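Local structure of methionine-R-sulfoxide reductase (Neisseria meningitidis, 3MMH) at residues A13-V18 and L147-L152. The protein reduces free methionine-R-sulfoxide to methionine, binding the substrate in the pocket of a GAF-type domain. Sequence-based numbering, arbitrary orientation. Where two conformers were deposited one is given.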
ATOM      1  N   ALA A  13       2.366   9.957  23.182  1.00 11.36           N
ATOM      2  CA  ALA A  13       3.630  10.583  22.893  1.00 11.91           C
ATOM      3  C   ALA A  13       4.085  10.219  21.480  1.00 10.59           C
ATOM      4  O   ALA A  13       4.697  11.029  20.793  1.00 11.69           O
ATOM      5  CB  ALA A  13       4.677  10.197  23.958  1.00 13.86           C
ATOM      6  N   LEU A  14       3.853   8.958  21.052  1.00 10.74           N
ATOM      7  CA  LEU A  14       4.280   8.552  19.726  1.00 10.50           C
ATOM      8  C   LEU A  14       3.505   9.289  18.640  1.00 10.03           C
ATOM      9  O   LEU A  14       4.077   9.715  17.650  1.00 10.47           O
ATOM     10  CB  LEU A  14       4.204   7.024  19.576  1.00 11.02           C
ATOM     11  CG  LEU A  14       4.783   6.469  18.264  1.00 11.11           C
ATOM     12  CD1 LEU A  14       6.218   6.777  18.085  1.00 14.00           C
ATOM     13  CD2 LEU A  14       4.532   4.957  18.197  1.00 12.97           C
ATOM     14  N   TYR A  15       2.200   9.470  18.812  1.00  9.53           N
ATOM     15  CA  TYR A  15       1.465  10.293  17.854  1.00  8.84           C
ATOM     16  C   TYR A  15       2.066  11.658  17.778  1.00 10.81           C
ATOM     17  O   TYR A  15       2.186  12.244  16.703  1.00 10.41           O
ATOM     18  CB  TYR A  15      -0.018  10.401  18.240  1.00  9.76           C
ATOM     19  CG  TYR A  15      -0.886   9.239  17.809  1.00  9.38           C
ATOM     20  CD1 TYR A  15      -1.158   9.075  16.452  1.00  9.48           C
ATOM     21  CD2 TYR A  15      -1.490   8.397  18.699  1.00  9.60           C
ATOM     22  CE1 TYR A  15      -2.028   8.084  16.032  1.00  9.66           C
ATOM     23  CE2 TYR A  15      -2.368   7.396  18.287  1.00  9.89           C
ATOM     24  CZ  TYR A  15      -2.622   7.242  16.940  1.00  9.77           C
ATOM     25  OH  TYR A  15      -3.512   6.304  16.486  1.00 10.19           O
ATOM     26  N   ARG A  16       2.368  12.314  18.906  1.00 10.77           N
ATOM     27  CA  ARG A  16       2.927  13.650  18.865  1.00 11.20           C
ATOM     28  C   ARG A  16       4.259  13.702  18.133  1.00 11.57           C
ATOM     29  O   ARG A  16       4.592  14.693  17.497  1.00 13.25           O
ATOM     30  CB  ARG A  16       3.071  14.204  20.292  1.00 13.30           C
ATOM     31  CG  ARG A  16       1.751  14.439  20.968  1.00 14.43           C
ATOM     32  CD  ARG A  16       1.796  15.198  22.263  1.00 18.37           C
ATOM     33  NE  ARG A  16       2.432  14.466  23.330  1.00 23.61           N
ATOM     34  CZ  ARG A  16       1.812  13.737  24.260  1.00 28.01           C
ATOM     35  NH1 ARG A  16       0.507  13.564  24.195  1.00 29.75           N
ATOM     36  NH2 ARG A  16       2.524  13.133  25.235  1.00 33.51           N
ATOM     37  N   GLU A  17       5.034  12.632  18.252  1.00 12.35           N
ATOM     38  CA  GLU A  17       6.288  12.477  17.536  1.00 13.54           C
ATOM     39  C   GLU A  17       6.149  12.246  16.069  1.00 12.45           C
ATOM     40  O   GLU A  17       6.877  12.819  15.268  1.00 13.84           O
ATOM     41  CB  GLU A  17       7.141  11.375  18.193  1.00 14.11           C
ATOM     42  CG  GLU A  17       8.493  11.159  17.690  1.00 16.42           C
ATOM     43  CD  GLU A  17       9.287  10.107  18.414  1.00 18.42           C
ATOM     44  OE1 GLU A  17       8.741   9.352  19.181  1.00 20.23           O
ATOM     45  OE2 GLU A  17      10.514  10.001  18.189  1.00 24.92           O
ATOM     46  N   VAL A  18       5.168  11.428  15.682  1.00 11.40           N
ATOM     47  CA  VAL A  18       5.055  10.921  14.357  0.60 12.21           C
ATOM     48  C   VAL A  18       4.190  11.807  13.442  1.00 11.28           C
ATOM     49  O   VAL A  18       4.492  11.928  12.255  1.00 11.92           O
ATOM     50  CB  VAL A  18       4.550   9.525  14.421  0.60 15.26           C
ATOM     51  CG1 VAL A  18       4.048   8.982  13.016  0.60 14.78           C
ATOM     52  CG2 VAL A  18       5.683   8.646  14.927  0.60 16.57           C
ATOM     53  N   LEU A 147      -8.476  11.152  18.460  1.00 11.45           N
ATOM     54  CA  LEU A 147      -7.997  12.522  18.389  0.70 11.41           C
ATOM     55  C   LEU A 147      -6.900  12.673  17.317  1.00 10.20           C
ATOM     56  O   LEU A 147      -6.984  13.518  16.429  1.00 10.93           O
ATOM     57  CB  LEU A 147      -7.482  12.993  19.750  0.70 13.19           C
ATOM     58  CG  LEU A 147      -7.021  14.461  19.790  0.70 13.96           C
ATOM     59  CD1 LEU A 147      -8.276  15.348  19.908  0.70 14.24           C
ATOM     60  CD2 LEU A 147      -6.087  14.707  21.000  0.70 14.26           C
ATOM     61  N   TYR A 148      -5.858  11.882  17.430  1.00 10.97           N
ATOM     62  CA  TYR A 148      -4.705  12.049  16.567  1.00 10.12           C
ATOM     63  C   TYR A 148      -4.883  11.543  15.173  1.00 10.14           C
ATOM     64  O   TYR A 148      -4.443  12.208  14.225  1.00 10.61           O
ATOM     65  CB  TYR A 148      -3.457  11.458  17.240  1.00 10.86           C
ATOM     66  CG  TYR A 148      -2.988  12.309  18.389  1.00 12.25           C
ATOM     67  CD1 TYR A 148      -2.581  13.635  18.222  1.00 13.88           C
ATOM     68  CD2 TYR A 148      -2.816  11.764  19.664  1.00 13.20           C
ATOM     69  CE1 TYR A 148      -2.147  14.380  19.319  1.00 15.30           C
ATOM     70  CE2 TYR A 148      -2.337  12.533  20.718  1.00 14.43           C
ATOM     71  CZ  TYR A 148      -2.048  13.848  20.544  1.00 14.43           C
ATOM     72  OH  TYR A 148      -1.585  14.602  21.628  1.00 18.69           O
ATOM     73  N   LEU A 149      -5.630  10.464  14.961  1.00  9.66           N
ATOM     74  CA  LEU A 149      -5.946  10.084  13.571  1.00  9.98           C
ATOM     75  C   LEU A 149      -6.922  11.058  12.978  1.00  9.07           C
ATOM     76  O   LEU A 149      -6.893  11.283  11.757  1.00 10.07           O
ATOM     77  CB  LEU A 149      -6.450   8.643  13.475  1.00  9.61           C
ATOM     78  CG  LEU A 149      -5.409   7.568  13.860  1.00  9.56           C
ATOM     79  CD1 LEU A 149      -6.068   6.218  13.960  1.00 10.91           C
ATOM     80  CD2 LEU A 149      -4.241   7.563  12.857  1.00 10.89           C
ATOM     81  N   GLY A 150      -7.770  11.722  13.775  1.00 10.58           N
ATOM     82  CA  GLY A 150      -8.562  12.819  13.237  1.00 11.31           C
ATOM     83  C   GLY A 150      -7.731  13.983  12.787  1.00 10.96           C
ATOM     84  O   GLY A 150      -8.021  14.570  11.724  1.00 12.88           O
ATOM     85  N   GLU A 151      -6.678  14.304  13.514  1.00 11.62           N
ATOM     86  CA  GLU A 151      -5.778  15.367  13.048  1.00 12.44           C
ATOM     87  C   GLU A 151      -5.007  14.927  11.814  1.00 11.17           C
ATOM     88  O   GLU A 151      -4.795  15.741  10.916  1.00 11.89           O
ATOM     89  CB  GLU A 151      -4.799  15.717  14.179  1.00 14.30           C
ATOM     90  CG  GLU A 151      -5.397  16.438  15.390  1.00 20.02           C
ATOM     91  CD  GLU A 151      -6.183  17.683  14.992  0.80 23.84           C
ATOM     92  OE1 GLU A 151      -5.678  18.478  14.198  0.80 31.72           O
ATOM     93  OE2 GLU A 151      -7.361  17.763  15.390  0.80 34.95           O
ATOM     94  N   LEU A 152      -4.609  13.673  11.712  1.00 10.44           N
ATOM     95  CA  LEU A 152      -3.978  13.154  10.535  1.00 10.46           C
ATOM     96  C   LEU A 152      -4.931  13.276   9.316  1.00 10.10           C
ATOM     97  O   LEU A 152      -4.490  13.617   8.207  1.00 10.34           O
ATOM     98  CB  LEU A 152      -3.540  11.726  10.732  1.00 10.20           C
ATOM     99  CG  LEU A 152      -2.874  11.087   9.499  1.00 11.25           C
ATOM    100  CD1 LEU A 152      -1.673  11.870   9.010  1.00 12.69           C
ATOM    101  CD2 LEU A 152      -2.461   9.641   9.882  1.00 12.68           C
TER
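Tyr-15 and Tyr-148 pack against each other in a reciprocal, offset arrangement between two nearly parallel helices, whose local axes run 14° apart, and each places its CB against the ring of the other. CB of Tyr-148 sits over one face of the Tyr-15 ring, 3.6 Å from the ring centroid, in a CH-pi contact displaced toward the CG-CD1 side. In return, CB of Tyr-15 packs over a face of the Tyr-148 ring, 3.4 Å from CD2 of Tyr-148. The ring planes differ by only 25°, yet their centroids are 5.3 Å apart; the rings are slid past one another and hardly overlap, and between the two helices a CB rather than the partner ring lies over one face of each. Both tyrosines hold CG anti to the carbonyl carbon, which sends the rings off in roughly opposite directions and leaves each CB lying against the other ring.

At the far end of the Tyr-15 ring the packing is apolar: Leu-149 brings CD2 to the ring edge, 3.9 Å from CE1 of Tyr-15, while its CG lies beside the phenol oxygen. That hydroxyl is hydrogen-bonded to Asp-145, one turn earlier on the helix of Leu-149, which ties the tip of the ring to this helix.

A second polar link, a weak hydrogen bond, runs from Arg-16: its NH1 points almost straight at OH of Tyr-148, in the guanidinium plane, but at 3.5 Å. CG of Arg-16 also touches this oxygen, and a bend at chi3 turns the guanidinium back over CA of Ala-13.

The contact joins helix 11-27 to helix 143-165 of the GAF domain. Phe-47 of helix 32-47 meets the Tyr-15 ring, Leu-19 extends the packing along Tyr-148, and Leu-149 reaches Ile-117 and Val-119 on strand 115-123, connecting the helical layer to the antiparallel sheet.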